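PDB 6OZE: endonuclease V from Homo sapiens, which cleaves RNA at inosine sites as a metal-dependent endoribonuclease of the RNase H-like clan. Local coordinates for residues P32-L37 against A212-S217; G42-F47 against Q230-S235; V69-S74 against Q101-K106; L123-F128 against L150-L155; L189-R194 against R221-E226. The protein carries 4 engineered substitutions. All blocks are in the same frame, centred on the assembly; numbering follows the deposited sequence.

Interaction 1 (P32-L37 against A212-S217); sequences PAFSGL and AVRLTS. Engineered in segment 212-217: Ser217 (natural residue Cys). With NA (sodium ion), chain G.
Phe34 and Arg214 both set CG anti to the carbonyl carbon and beside the backbone N (chi1 -59° in Phe34); a further bend at chi3 brings the arginine head group to the ring. In one of the two conformers modelled for Arg214, the guanidinium lies flat on Phe34, CZ over one of its faces, centres 4.5 Å apart and planes at 3°. The same guanidinium meets Pro32 at its edge: Arg214 NH2 donates to Pro32 O at 2.7 Å, within the carbonyl plane and on a lone pair, whereas the bond from NH1 to this oxygen is weak. NH1 also donates to the backbone O of Asp31.

The far end of the phenyl ring presses on helix 209-218, with Phe34 CZ 3.5 Å from Leu215 N. Leu215 CD1 lies over one ring face, toward the rim, and meets Leu37 CD2 at 3.6 Å, the two leucines crossing at about a right angle. Phe34 to Leu37 form a type II turn, closed by Leu37 N to Phe34 O at 2.9 Å. Leu37 O then binds a sodium ion at 2.3 Å, a site shared with Gln38, Phe64 and three waters, two of which also bond to the turn.

Carbonyl oxygens and a stacked aromatic ring thus receive the arginine's positive charge, in an arrangement that the second conformer suggests is not rigid.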
# COMPACT_ATOMS: atom_id res chain seq x y z
N PRO A 32 4.41 21.59 0.85
CA PRO A 32 5.70 20.90 0.91
C PRO A 32 5.92 20.09 2.18
O PRO A 32 6.48 18.99 2.11
CB PRO A 32 6.72 22.04 0.77
CG PRO A 32 5.97 23.09 -0.02
CD PRO A 32 4.54 23.00 0.45
N ALA A 33 5.45 20.57 3.33
CA ALA A 33 5.59 19.83 4.58
C ALA A 33 4.31 19.12 4.99
O ALA A 33 4.24 18.61 6.11
CB ALA A 33 6.06 20.77 5.69
N PHE A 34 3.33 19.03 4.09
CA PHE A 34 2.07 18.37 4.37
C PHE A 34 1.35 19.02 5.55
O PHE A 34 0.75 18.33 6.39
CB PHE A 34 2.21 16.86 4.55
CG PHE A 34 2.79 16.16 3.36
CD1 PHE A 34 2.08 16.09 2.17
CD2 PHE A 34 4.06 15.61 3.41
CE1 PHE A 34 2.60 15.46 1.06
CE2 PHE A 34 4.60 14.97 2.30
CZ PHE A 34 3.87 14.90 1.12
N SER A 35 1.42 20.34 5.62
CA SER A 35 0.66 21.08 6.61
C SER A 35 -0.81 20.71 6.49
O SER A 35 -1.39 20.73 5.40
CB SER A 35 0.84 22.58 6.39
OG SER A 35 0.04 23.31 7.31
N GLY A 36 -1.41 20.37 7.63
CA GLY A 36 -2.78 19.92 7.67
C GLY A 36 -2.93 18.42 7.74
O GLY A 36 -4.03 17.94 8.06
N LEU A 37 -1.87 17.66 7.46
CA LEU A 37 -1.90 16.22 7.63
C LEU A 37 -1.63 15.88 9.09
O LEU A 37 -0.58 16.24 9.63
CB LEU A 37 -0.86 15.55 6.73
CG LEU A 37 -0.77 14.03 6.86
CD1 LEU A 37 -2.11 13.35 6.50
CD2 LEU A 37 0.37 13.52 5.98
N ALA A 212 2.72 11.29 -3.33
CA ALA A 212 2.80 9.99 -2.67
C ALA A 212 4.24 9.63 -2.33
O ALA A 212 4.52 9.10 -1.25
CB ALA A 212 2.19 8.92 -3.58
N VAL A 213 5.17 9.90 -3.25
CA VAL A 213 6.57 9.57 -3.00
C VAL A 213 7.12 10.44 -1.88
O VAL A 213 7.85 9.95 -1.00
CB VAL A 213 7.38 9.69 -4.30
CG1 VAL A 213 8.88 9.59 -4.03
CG2 VAL A 213 6.93 8.63 -5.26
N ARG A 214 6.78 11.73 -1.88
CA ARG A 214 7.24 12.61 -0.82
C ARG A 214 6.66 12.20 0.53
O ARG A 214 7.37 12.24 1.55
CB ARG A 214 6.90 14.05 -1.15
CG ARG A 214 7.62 14.56 -2.39
CD ARG A 214 7.70 16.07 -2.41
NE ARG A 214 6.42 16.70 -2.07
CZ ARG A 214 6.15 17.24 -0.89
NH1 ARG A 214 4.96 17.78 -0.67
NH2 ARG A 214 7.07 17.24 0.08
N LEU A 215 5.38 11.83 0.57
CA LEU A 215 4.79 11.39 1.83
C LEU A 215 5.46 10.13 2.34
O LEU A 215 5.73 10.00 3.54
CB LEU A 215 3.29 11.11 1.64
CG LEU A 215 2.57 10.55 2.87
CD1 LEU A 215 2.66 11.54 4.02
CD2 LEU A 215 1.12 10.24 2.51
N THR A 216 5.73 9.18 1.44
CA THR A 216 6.39 7.95 1.87
C THR A 216 7.76 8.26 2.47
O THR A 216 8.14 7.69 3.50
CB THR A 216 6.51 7.00 0.68
OG1 THR A 216 5.19 6.73 0.18
CG2 THR A 216 7.11 5.67 1.12
N SER A 217 8.52 9.14 1.82
CA SER A 217 9.80 9.55 2.40
C SER A 217 9.61 10.17 3.77
O SER A 217 10.36 9.86 4.71
CB SER A 217 10.53 10.52 1.46
OG SER A 217 11.88 10.66 1.84
NA NA G . 0.50 17.56 11.14
O HOH W 1 1.85 18.15 9.10
O HOH W 2 -0.24 20.04 10.10
O HOH W 3 1.40 18.59 13.32

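Interaction 2 (G42-F47 against Q230-S235); sequences GVDVSF and QADICS
Asp44, on the first strand of the RNase H-like sheet, faces Ala231 and Ser235 of helix 226-242, the last helix. Strand and helix axes come within 7.0 Å at 39°, matched by small residues: Ala231 CB lies 3.8 Å from Asp44 CB and equally near the Gly42 carbonyl. The carboxylate, with CG anti to the backbone N (chi1 173°), extends toward the helix, and one oxygen is gripped twice. Ser235 OG donates to Asp44 OD2 at 2.7 Å on the anti lone pair, and Ser46 OG, from the same strand, does so at 2.6 Å on the syn lone pair. Bonds on both lone pairs probably hold the carboxylate's rotation. Ser235 OG is also hydrogen-bonded to Ser58 OG.

Asp44 OD1 comes within 3.8 Å of Asp232 OD1, their carboxylates nearly perpendicular; Asp232, modelled in two conformers, has a salt bridge to Arg236. An acidic pair is consistent with the metal-dependent centre of RNase H-like nucleases.

On one side of strand 39-47 runs strand 54-63, hydrogen-bonded through Asp44 and Ser58; on the other, Val43 pairs with Leu116 of strand 115-118. Val43 and Val45 point away from helix 226-242 and pack on helix 89-106, placing the strand between two helices.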
# COMPACT_ATOMS: atom_id res chain seq x y z
N GLY A 42 -1.74 2.82 8.15
CA GLY A 42 -1.01 1.75 7.50
C GLY A 42 -1.82 0.47 7.61
O GLY A 42 -2.52 0.25 8.61
N VAL A 43 -1.75 -0.34 6.57
CA VAL A 43 -2.50 -1.60 6.54
C VAL A 43 -1.58 -2.74 6.14
O VAL A 43 -0.63 -2.55 5.37
CB VAL A 43 -3.76 -1.60 5.64
CG1 VAL A 43 -4.85 -0.71 6.22
CG2 VAL A 43 -3.41 -1.19 4.20
N ASP A 44 -1.90 -3.94 6.64
CA ASP A 44 -1.12 -5.13 6.33
C ASP A 44 -2.04 -6.33 6.36
O ASP A 44 -2.95 -6.39 7.18
CB ASP A 44 -0.07 -5.41 7.41
CG ASP A 44 0.63 -6.75 7.19
OD1 ASP A 44 1.42 -6.89 6.23
OD2 ASP A 44 0.36 -7.69 7.96
N VAL A 45 -1.78 -7.27 5.46
CA VAL A 45 -2.27 -8.64 5.58
C VAL A 45 -1.06 -9.56 5.52
O VAL A 45 -0.24 -9.44 4.60
CB VAL A 45 -3.28 -9.01 4.48
CG1 VAL A 45 -3.73 -10.47 4.64
CG2 VAL A 45 -4.47 -8.09 4.56
N SER A 46 -0.96 -10.47 6.48
CA SER A 46 0.15 -11.41 6.55
C SER A 46 -0.38 -12.81 6.76
O SER A 46 -1.16 -13.04 7.68
CB SER A 46 1.06 -11.07 7.74
OG SER A 46 1.74 -9.84 7.50
N PHE A 47 0.06 -13.74 5.93
CA PHE A 47 -0.35 -15.13 6.07
C PHE A 47 0.38 -15.81 7.21
O PHE A 47 1.55 -15.52 7.50
CB PHE A 47 -0.10 -15.90 4.78
CG PHE A 47 -0.95 -15.45 3.65
CD1 PHE A 47 -0.54 -14.42 2.83
CD2 PHE A 47 -2.17 -16.05 3.42
CE1 PHE A 47 -1.33 -13.99 1.79
CE2 PHE A 47 -2.96 -15.64 2.38
CZ PHE A 47 -2.54 -14.60 1.56
N GLN A 230 4.63 -0.60 11.25
CA GLN A 230 3.86 -0.89 12.46
C GLN A 230 2.72 -1.85 12.18
O GLN A 230 2.40 -2.69 13.03
CB GLN A 230 3.37 0.41 13.11
CG GLN A 230 4.51 1.28 13.68
CD GLN A 230 5.22 0.63 14.84
OE1 GLN A 230 4.63 -0.16 15.59
NE2 GLN A 230 6.49 0.96 15.01
N ALA A 231 2.09 -1.76 11.00
CA ALA A 231 1.02 -2.71 10.70
C ALA A 231 1.59 -4.11 10.53
O ALA A 231 0.97 -5.09 10.97
CB ALA A 231 0.23 -2.26 9.47
N ASP A 232 2.79 -4.22 9.93
CA ASP A 232 3.43 -5.53 9.79
C ASP A 232 3.75 -6.12 11.16
O ASP A 232 3.50 -7.31 11.40
CB ASP A 232 4.70 -5.40 8.95
CG ASP A 232 5.36 -6.74 8.70
OD1 ASP A 232 4.81 -7.55 7.92
OD2 ASP A 232 6.42 -7.00 9.30
N ILE A 233 4.31 -5.31 12.06
CA ILE A 233 4.62 -5.77 13.41
C ILE A 233 3.36 -6.20 14.13
O ILE A 233 3.33 -7.25 14.78
CB ILE A 233 5.38 -4.67 14.18
CG1 ILE A 233 6.77 -4.46 13.58
CG2 ILE A 233 5.48 -5.02 15.67
CD1 ILE A 233 7.47 -3.20 14.05
N CYS A 234 2.29 -5.39 14.03
CA CYS A 234 1.04 -5.77 14.69
C CYS A 234 0.54 -7.13 14.20
O CYS A 234 0.07 -7.96 15.01
CB CYS A 234 -0.03 -4.71 14.43
SG CYS A 234 0.13 -3.26 15.48
N SER A 235 0.60 -7.38 12.90
CA SER A 235 0.11 -8.66 12.39
C SER A 235 0.96 -9.82 12.89
O SER A 235 0.43 -10.87 13.28
CB SER A 235 0.09 -8.68 10.86
OG SER A 235 -0.92 -7.85 10.35

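Interaction 3 (V69-S74 against Q101-K106); sequences VVYEES and QQLREK
Tyr71 is met by Leu103 over its face and by Lys106 at its edge, and these two directions of approach define the contact. Leu103 CD1 stands 3.5 Å from the ring centroid, only 12° off the ring normal, so its methyl makes a CH-pi contact almost exactly over the centre, while the two side chains slide past each other in opposite directions. Lys106 reaches round in the plane of the ring. Its chain, bent at chi3 (55°), carries NZ to Tyr71 OH at 2.6 Å, where the ammonium donates.

The hydroxyl is thus an acceptor on one side and a donor on the other: Tyr71 OH gives its proton to a water at 2.7 Å, and that water donates to Gln102 OE1 at 2.5 Å. A leucine in place of Tyr71 has no hydroxyl or ring, and would probably leave the Lys106 ammonium without its acceptor, the water free to shift, and a gap under Leu103 CD1.

Glu73, two residues along the strand on the same side, turns its chain at about a right angle to Gln102, with Glu73 CG 3.6 Å from Gln102 OE1 and the carboxylate and amide planes 71° apart. Its charge is mainly engaged by Arg75 in a salt bridge; Glu73 OE1 and Lys106 NZ, 4.2 Å apart, attract only beyond salt-bridge range.

Helix 89-106 covers the outermost strand, 69-78, at one end of the mixed RNase H-like sheet, and a classic beta bulge, with Val70 and Tyr71 both facing Val61, lies at the tyrosine itself.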
# COMPACT_ATOMS: atom_id res chain seq x y z
N VAL A 69 2.03 5.76 17.17
CA VAL A 69 0.81 4.99 16.98
C VAL A 69 -0.28 5.54 17.89
O VAL A 69 -0.11 5.63 19.11
CB VAL A 69 1.05 3.49 17.23
CG1 VAL A 69 -0.27 2.71 17.13
CG2 VAL A 69 2.04 2.93 16.21
N VAL A 70 -1.43 5.89 17.30
CA VAL A 70 -2.60 6.32 18.06
C VAL A 70 -3.76 5.34 17.98
O VAL A 70 -4.70 5.45 18.78
CB VAL A 70 -3.05 7.75 17.66
CG1 VAL A 70 -1.96 8.76 17.98
CG2 VAL A 70 -3.37 7.81 16.18
N TYR A 71 -3.71 4.37 17.07
CA TYR A 71 -4.75 3.36 16.97
C TYR A 71 -4.14 2.12 16.35
O TYR A 71 -3.34 2.22 15.41
CB TYR A 71 -5.91 3.83 16.07
CG TYR A 71 -7.01 2.80 15.89
CD1 TYR A 71 -8.03 2.70 16.80
CD2 TYR A 71 -7.01 1.95 14.79
CE1 TYR A 71 -9.04 1.78 16.65
CE2 TYR A 71 -8.04 1.00 14.63
CZ TYR A 71 -9.03 0.93 15.57
OH TYR A 71 -10.06 0.01 15.43
N GLU A 72 -4.53 0.95 16.84
CA GLU A 72 -4.11 -0.29 16.20
C GLU A 72 -5.18 -1.34 16.39
O GLU A 72 -5.78 -1.46 17.47
CB GLU A 72 -2.77 -0.79 16.76
CG GLU A 72 -2.74 -1.01 18.25
CD GLU A 72 -1.36 -1.38 18.75
OE1 GLU A 72 -0.37 -0.80 18.25
OE2 GLU A 72 -1.26 -2.24 19.65
N GLU A 73 -5.43 -2.11 15.33
CA GLU A 73 -6.36 -3.23 15.42
C GLU A 73 -5.88 -4.33 14.50
O GLU A 73 -5.53 -4.07 13.34
CB GLU A 73 -7.78 -2.80 15.06
CG GLU A 73 -8.83 -3.93 15.17
CD GLU A 73 -9.07 -4.42 16.60
OE1 GLU A 73 -8.78 -3.67 17.56
OE2 GLU A 73 -9.57 -5.55 16.76
N SER A 74 -5.86 -5.57 15.01
CA SER A 74 -5.45 -6.73 14.23
C SER A 74 -6.50 -7.80 14.41
O SER A 74 -7.07 -7.95 15.50
CB SER A 74 -4.13 -7.30 14.75
OG SER A 74 -3.07 -6.37 14.56
N GLN A 101 -13.89 0.48 8.38
CA GLN A 101 -15.25 0.84 8.77
C GLN A 101 -15.45 0.74 10.28
O GLN A 101 -16.10 1.60 10.88
CB GLN A 101 -16.27 -0.00 8.01
CG GLN A 101 -17.71 0.49 8.22
CD GLN A 101 -17.91 1.91 7.71
OE1 GLN A 101 -17.24 2.36 6.78
NE2 GLN A 101 -18.84 2.63 8.34
N GLN A 102 -14.89 -0.30 10.91
CA GLN A 102 -14.95 -0.38 12.37
C GLN A 102 -14.38 0.88 13.01
O GLN A 102 -14.97 1.45 13.94
CB GLN A 102 -14.19 -1.61 12.87
CG GLN A 102 -14.01 -1.61 14.38
CD GLN A 102 -13.00 -2.62 14.87
OE1 GLN A 102 -12.21 -3.17 14.10
NE2 GLN A 102 -13.00 -2.88 16.18
N LEU A 103 -13.23 1.33 12.52
CA LEU A 103 -12.64 2.56 13.04
C LEU A 103 -13.57 3.75 12.79
O LEU A 103 -13.81 4.56 13.69
CB LEU A 103 -11.28 2.79 12.39
CG LEU A 103 -10.56 4.06 12.84
CD1 LEU A 103 -10.41 4.08 14.36
CD2 LEU A 103 -9.21 4.19 12.13
N ARG A 104 -14.11 3.86 11.57
CA ARG A 104 -14.95 5.00 11.21
C ARG A 104 -16.15 5.14 12.13
O ARG A 104 -16.60 6.26 12.42
CB ARG A 104 -15.40 4.89 9.75
CG ARG A 104 -15.75 6.22 9.09
CD ARG A 104 -16.47 6.04 7.75
NE ARG A 104 -15.69 5.30 6.76
CZ ARG A 104 -14.92 5.86 5.83
NH1 ARG A 104 -14.81 7.18 5.75
NH2 ARG A 104 -14.25 5.10 4.97
N GLU A 105 -16.68 4.02 12.62
CA GLU A 105 -17.83 4.04 13.52
C GLU A 105 -17.43 4.10 14.98
O GLU A 105 -18.13 4.72 15.80
CB GLU A 105 -18.72 2.82 13.25
CG GLU A 105 -19.29 2.78 11.85
CD GLU A 105 -19.99 1.48 11.53
OE1 GLU A 105 -20.00 0.57 12.40
OE2 GLU A 105 -20.54 1.35 10.41
N LYS A 106 -16.32 3.45 15.34
CA LYS A 106 -15.89 3.39 16.74
C LYS A 106 -15.21 4.69 17.18
O LYS A 106 -15.50 5.22 18.25
CB LYS A 106 -14.97 2.19 16.94
CG LYS A 106 -14.29 2.11 18.30
CD LYS A 106 -13.47 0.83 18.43
CE LYS A 106 -12.46 0.70 17.30
NZ LYS A 106 -11.51 -0.45 17.49
O HOH W 4 -10.51 -1.48 13.24

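Interaction 4 (L123-F128 against L150-L155); sequences LHHRGF and LQVDGL
Leu123 enters the contact mainly through CD2, which lies 3.4 Å from Leu150 O and 3.7 Å from Leu150 CB, and also brushes Val152 CG2 and Leu155 CD1. Leu123 and Leu150 run past each other in opposite directions, while Leu155 crosses Leu123 at about a right angle. Leu185 and Leu177, on strands 184-189 and 174-178, extend this apolar patch.

At His124 the backbone does most of the touching. Its carbonyl O is 3.6 Å from Val152 CG2, and Leu150 CD1 rests near CA. The imidazole lies between His125 ND1 over one face and Phe128 O over the other.

His125 instead swings its ring back toward 150-155, with CG beside the backbone N (chi1 -53°). Val152 CG1 sits over the ring face, 4.2 Å from the ring centroid, a CH-pi contact, while Leu150 CD2 approaches His125 CE1 obliquely at 3.6 Å. A type I turn from His124 to Gly127 then carries the chain off.

Both loops follow neighbouring parallel strands, 115-118 and 142-146. No hydrogen bond joins them; each closes its own turn with backbone bonds, and they meet by apolar packing, which depends on shape rather than charge.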
# COMPACT_ATOMS: atom_id res chain seq x y z
N LEU A 123 0.58 0.44 -10.33
CA LEU A 123 1.67 -0.41 -10.82
C LEU A 123 1.22 -1.84 -10.56
O LEU A 123 1.49 -2.41 -9.50
CB LEU A 123 2.97 -0.09 -10.10
CG LEU A 123 4.33 -0.53 -10.67
CD1 LEU A 123 5.47 0.01 -9.80
CD2 LEU A 123 4.46 -2.03 -10.82
N HIS A 124 0.55 -2.43 -11.54
CA HIS A 124 -0.15 -3.69 -11.32
C HIS A 124 -0.53 -4.27 -12.68
O HIS A 124 -0.61 -3.55 -13.67
CB HIS A 124 -1.38 -3.44 -10.45
CG HIS A 124 -2.20 -4.66 -10.17
ND1 HIS A 124 -3.33 -4.98 -10.89
CD2 HIS A 124 -2.07 -5.63 -9.24
CE1 HIS A 124 -3.85 -6.10 -10.42
NE2 HIS A 124 -3.10 -6.51 -9.41
N HIS A 125 -0.78 -5.59 -12.68
CA HIS A 125 -1.10 -6.31 -13.92
C HIS A 125 -2.18 -5.60 -14.72
O HIS A 125 -2.13 -5.56 -15.95
CB HIS A 125 -1.59 -7.72 -13.58
CG HIS A 125 -0.67 -8.50 -12.70
ND1 HIS A 125 -0.38 -8.13 -11.40
CD2 HIS A 125 0.00 -9.66 -12.92
CE1 HIS A 125 0.45 -9.01 -10.87
NE2 HIS A 125 0.69 -9.95 -11.77
N ARG A 126 -3.19 -5.05 -14.03
CA ARG A 126 -4.34 -4.43 -14.67
C ARG A 126 -4.48 -2.96 -14.31
O ARG A 126 -5.56 -2.38 -14.49
CB ARG A 126 -5.61 -5.21 -14.31
CG ARG A 126 -6.74 -5.12 -15.33
CD ARG A 126 -7.73 -6.26 -15.16
NE ARG A 126 -7.27 -7.49 -15.81
CZ ARG A 126 -6.57 -8.45 -15.22
NH1 ARG A 126 -6.25 -8.35 -13.94
NH2 ARG A 126 -6.20 -9.52 -15.91
N GLY A 127 -3.40 -2.33 -13.84
CA GLY A 127 -3.52 -0.96 -13.36
C GLY A 127 -4.43 -0.80 -12.17
O GLY A 127 -4.92 0.31 -11.92
N PHE A 128 -4.65 -1.86 -11.39
CA PHE A 128 -5.62 -1.79 -10.29
C PHE A 128 -5.27 -2.78 -9.18
O PHE A 128 -5.94 -3.80 -8.94
CB PHE A 128 -7.05 -2.01 -10.80
CG PHE A 128 -8.10 -1.51 -9.86
CD1 PHE A 128 -8.20 -0.15 -9.58
CD2 PHE A 128 -8.97 -2.39 -9.23
CE1 PHE A 128 -9.15 0.33 -8.70
CE2 PHE A 128 -9.92 -1.91 -8.35
CZ PHE A 128 -10.02 -0.56 -8.09
N LEU A 150 7.02 -5.20 -9.30
CA LEU A 150 6.10 -6.01 -10.10
C LEU A 150 6.41 -5.77 -11.57
O LEU A 150 6.32 -4.64 -12.05
CB LEU A 150 4.66 -5.59 -9.80
CG LEU A 150 3.67 -6.60 -9.21
CD1 LEU A 150 2.25 -6.04 -9.28
CD2 LEU A 150 3.77 -7.95 -9.91
N GLN A 151 6.76 -6.84 -12.30
CA GLN A 151 7.23 -6.68 -13.67
C GLN A 151 6.06 -6.72 -14.65
O GLN A 151 5.78 -7.72 -15.31
CB GLN A 151 8.30 -7.73 -13.99
CG GLN A 151 9.60 -7.52 -13.21
CD GLN A 151 10.68 -8.51 -13.59
OE1 GLN A 151 11.87 -8.24 -13.42
NE2 GLN A 151 10.28 -9.67 -14.10
N VAL A 152 5.37 -5.58 -14.75
CA VAL A 152 4.19 -5.42 -15.59
C VAL A 152 4.38 -4.24 -16.53
O VAL A 152 5.18 -3.34 -16.28
CB VAL A 152 2.90 -5.25 -14.77
CG1 VAL A 152 2.62 -6.49 -13.93
CG2 VAL A 152 3.00 -4.02 -13.89
N ASP A 153 3.62 -4.26 -17.63
CA ASP A 153 3.68 -3.22 -18.66
C ASP A 153 5.11 -2.96 -19.12
O ASP A 153 5.56 -1.82 -19.25
CB ASP A 153 2.98 -1.92 -18.22
CG ASP A 153 2.80 -0.93 -19.37
OD1 ASP A 153 2.95 -1.32 -20.54
OD2 ASP A 153 2.50 0.26 -19.10
N GLY A 154 5.85 -4.04 -19.35
CA GLY A 154 7.21 -3.93 -19.82
C GLY A 154 8.24 -3.53 -18.79
O GLY A 154 9.41 -3.35 -19.15
N LEU A 155 7.85 -3.35 -17.53
CA LEU A 155 8.83 -3.09 -16.48
C LEU A 155 9.60 -4.36 -16.15
O LEU A 155 9.03 -5.46 -16.11
CB LEU A 155 8.13 -2.60 -15.21
CG LEU A 155 7.73 -1.13 -15.14
CD1 LEU A 155 6.93 -0.89 -13.87
CD2 LEU A 155 8.96 -0.25 -15.16

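Interaction 5 (L189-R194 against R221-E226); sequences LRSHDR and RFRIPE
His192 and Arg223 bring their CA atoms to within 5.1 Å where two connections meet. One hydrogen bond ties them: Ser191 OG donates to Arg223 O at 2.6 Å, in the carbonyl plane and on a lone pair. The serine reaches it by placing OG between its backbone N and carbonyl carbon (chi1 56°), 3.4 Å from Arg223 CG. The extended arginine chain carries NE to the carbonyl of Arg197.

The first loop links strands 184-189 and 199-205 of the RNase H-like sheet; the second joins helix 209-218 to helix 226-242, with Pro225 as its N-cap.

The His192 ring meets this connection with its edge. His192 CD2 lies 3.6 Å from Arg221 O, near the ring plane, and 3.7 Å from Phe222 CA, while His192 CB packs against Arg223 CA. His192 ND1 accepts from Arg194 N at 2.9 Å, the donor tilted from the ring plane. Replacing His192 by an alanine is likely to leave Arg194 N without its acceptor and to open a gap beside Phe222 CA and Arg221 O. Arg221 turns its CB away from 189-194, and its NE bonds to a glycerol, probably from the crystallisation liquor.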
# COMPACT_ATOMS: atom_id res chain seq x y z
N LEU A 189 12.01 4.50 -4.77
CA LEU A 189 12.37 5.49 -3.77
C LEU A 189 13.38 4.89 -2.81
O LEU A 189 13.14 3.84 -2.23
CB LEU A 189 11.13 5.90 -2.97
CG LEU A 189 11.40 6.68 -1.68
CD1 LEU A 189 11.99 8.05 -1.98
CD2 LEU A 189 10.11 6.79 -0.85
N ARG A 190 14.52 5.56 -2.65
CA ARG A 190 15.41 5.22 -1.55
C ARG A 190 14.84 5.83 -0.29
O ARG A 190 14.72 7.05 -0.16
CB ARG A 190 16.83 5.70 -1.82
CG ARG A 190 17.76 5.33 -0.67
CD ARG A 190 19.21 5.39 -1.12
NE ARG A 190 20.15 5.00 -0.07
CZ ARG A 190 21.40 4.63 -0.31
NH1 ARG A 190 21.86 4.57 -1.55
NH2 ARG A 190 22.20 4.29 0.70
N SER A 191 14.42 4.98 0.65
CA SER A 191 13.74 5.47 1.83
C SER A 191 14.66 5.65 3.04
O SER A 191 14.19 6.12 4.08
CB SER A 191 12.60 4.53 2.19
OG SER A 191 13.11 3.22 2.35
N HIS A 192 15.94 5.31 2.93
CA HIS A 192 16.82 5.35 4.09
C HIS A 192 18.25 5.51 3.60
O HIS A 192 18.62 4.92 2.58
CB HIS A 192 16.67 4.08 4.94
CG HIS A 192 17.30 4.18 6.29
ND1 HIS A 192 18.63 3.87 6.51
CD2 HIS A 192 16.79 4.53 7.49
CE1 HIS A 192 18.91 4.03 7.79
NE2 HIS A 192 17.81 4.44 8.41
N ASP A 193 19.04 6.29 4.34
CA ASP A 193 20.42 6.55 3.92
C ASP A 193 21.26 5.28 3.89
O ASP A 193 22.23 5.20 3.13
CB ASP A 193 21.08 7.56 4.86
CG ASP A 193 20.68 9.00 4.57
OD1 ASP A 193 20.01 9.25 3.55
OD2 ASP A 193 21.06 9.88 5.37
N ARG A 194 20.94 4.30 4.73
CA ARG A 194 21.80 3.14 4.93
C ARG A 194 21.30 1.88 4.24
O ARG A 194 21.79 0.79 4.54
CB ARG A 194 22.03 2.89 6.42
CG ARG A 194 23.04 3.84 7.06
CD ARG A 194 23.23 3.54 8.54
NE ARG A 194 22.09 3.96 9.34
CZ ARG A 194 21.96 5.17 9.87
NH1 ARG A 194 22.91 6.08 9.69
NH2 ARG A 194 20.88 5.48 10.59
N ARG A 221 11.23 6.35 8.96
CA ARG A 221 12.24 6.43 10.00
C ARG A 221 13.30 5.36 9.80
O ARG A 221 14.50 5.60 9.99
CB ARG A 221 11.55 6.25 11.36
CG ARG A 221 12.46 6.22 12.57
CD ARG A 221 11.63 6.15 13.85
NE ARG A 221 10.90 7.39 14.08
CZ ARG A 221 9.79 7.49 14.81
NH1 ARG A 221 9.27 6.41 15.38
NH2 ARG A 221 9.20 8.66 14.97
N PHE A 222 12.87 4.17 9.39
CA PHE A 222 13.69 3.07 8.91
C PHE A 222 13.40 2.89 7.42
O PHE A 222 12.75 3.74 6.79
CB PHE A 222 13.41 1.83 9.77
CG PHE A 222 13.58 2.07 11.24
CD1 PHE A 222 14.84 2.07 11.82
CD2 PHE A 222 12.48 2.31 12.06
CE1 PHE A 222 15.01 2.29 13.18
CE2 PHE A 222 12.64 2.54 13.42
CZ PHE A 222 13.91 2.52 13.98
N ARG A 223 13.85 1.77 6.84
CA ARG A 223 13.62 1.58 5.41
C ARG A 223 12.14 1.41 5.10
O ARG A 223 11.63 1.98 4.13
CB ARG A 223 14.45 0.41 4.87
CG ARG A 223 14.29 0.20 3.37
CD ARG A 223 14.79 -1.16 2.90
NE ARG A 223 14.25 -1.50 1.58
CZ ARG A 223 13.43 -2.50 1.33
NH1 ARG A 223 13.04 -3.31 2.31
NH2 ARG A 223 12.99 -2.72 0.10
N ILE A 224 11.42 0.65 5.91
CA ILE A 224 9.98 0.48 5.69
C ILE A 224 9.25 1.65 6.35
O ILE A 224 9.44 1.88 7.55
CB ILE A 224 9.52 -0.84 6.27
CG1 ILE A 224 10.36 -1.99 5.70
CG2 ILE A 224 8.03 -1.06 6.02
CD1 ILE A 224 10.29 -2.09 4.19
N PRO A 225 8.40 2.38 5.62
CA PRO A 225 7.69 3.52 6.21
C PRO A 225 6.93 3.12 7.46
O PRO A 225 6.36 2.04 7.53
CB PRO A 225 6.74 3.97 5.10
CG PRO A 225 7.33 3.43 3.84
CD PRO A 225 8.05 2.17 4.20
N GLU A 226 6.96 4.00 8.46
CA GLU A 226 6.44 3.68 9.79
C GLU A 226 5.02 3.12 9.80
O GLU A 226 4.79 2.12 10.49
CB GLU A 226 6.59 4.90 10.72
CG GLU A 226 7.92 4.94 11.45
CD GLU A 226 8.22 3.64 12.19
OE1 GLU A 226 8.85 2.74 11.58
OE2 GLU A 226 7.82 3.50 13.37

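The five contacts are spread round one RNase H-like domain and its mixed sheet. Interactions 2 and 3 lie toward the end formed by strands 39-47, 54-63 and 69-78, centres 14 Å apart, and touch where Cys234 of helix 226-242 meets Ser74 and Glu72. Interactions 1 and 5 also touch, 15 Å between centres, Thr216 of helix 209-218 packing on Pro225 and Leu189. Interaction 4 stands apart, about 31 Å from interaction 3 across the centre of the chain. Along the sequence, interactions 3, 4 and 5 follow in series inside the loop closed by interaction 2, whereas interaction 1 crosses interactions 2 and 5. Early and late parts of the chain are thereby brought together in one unit.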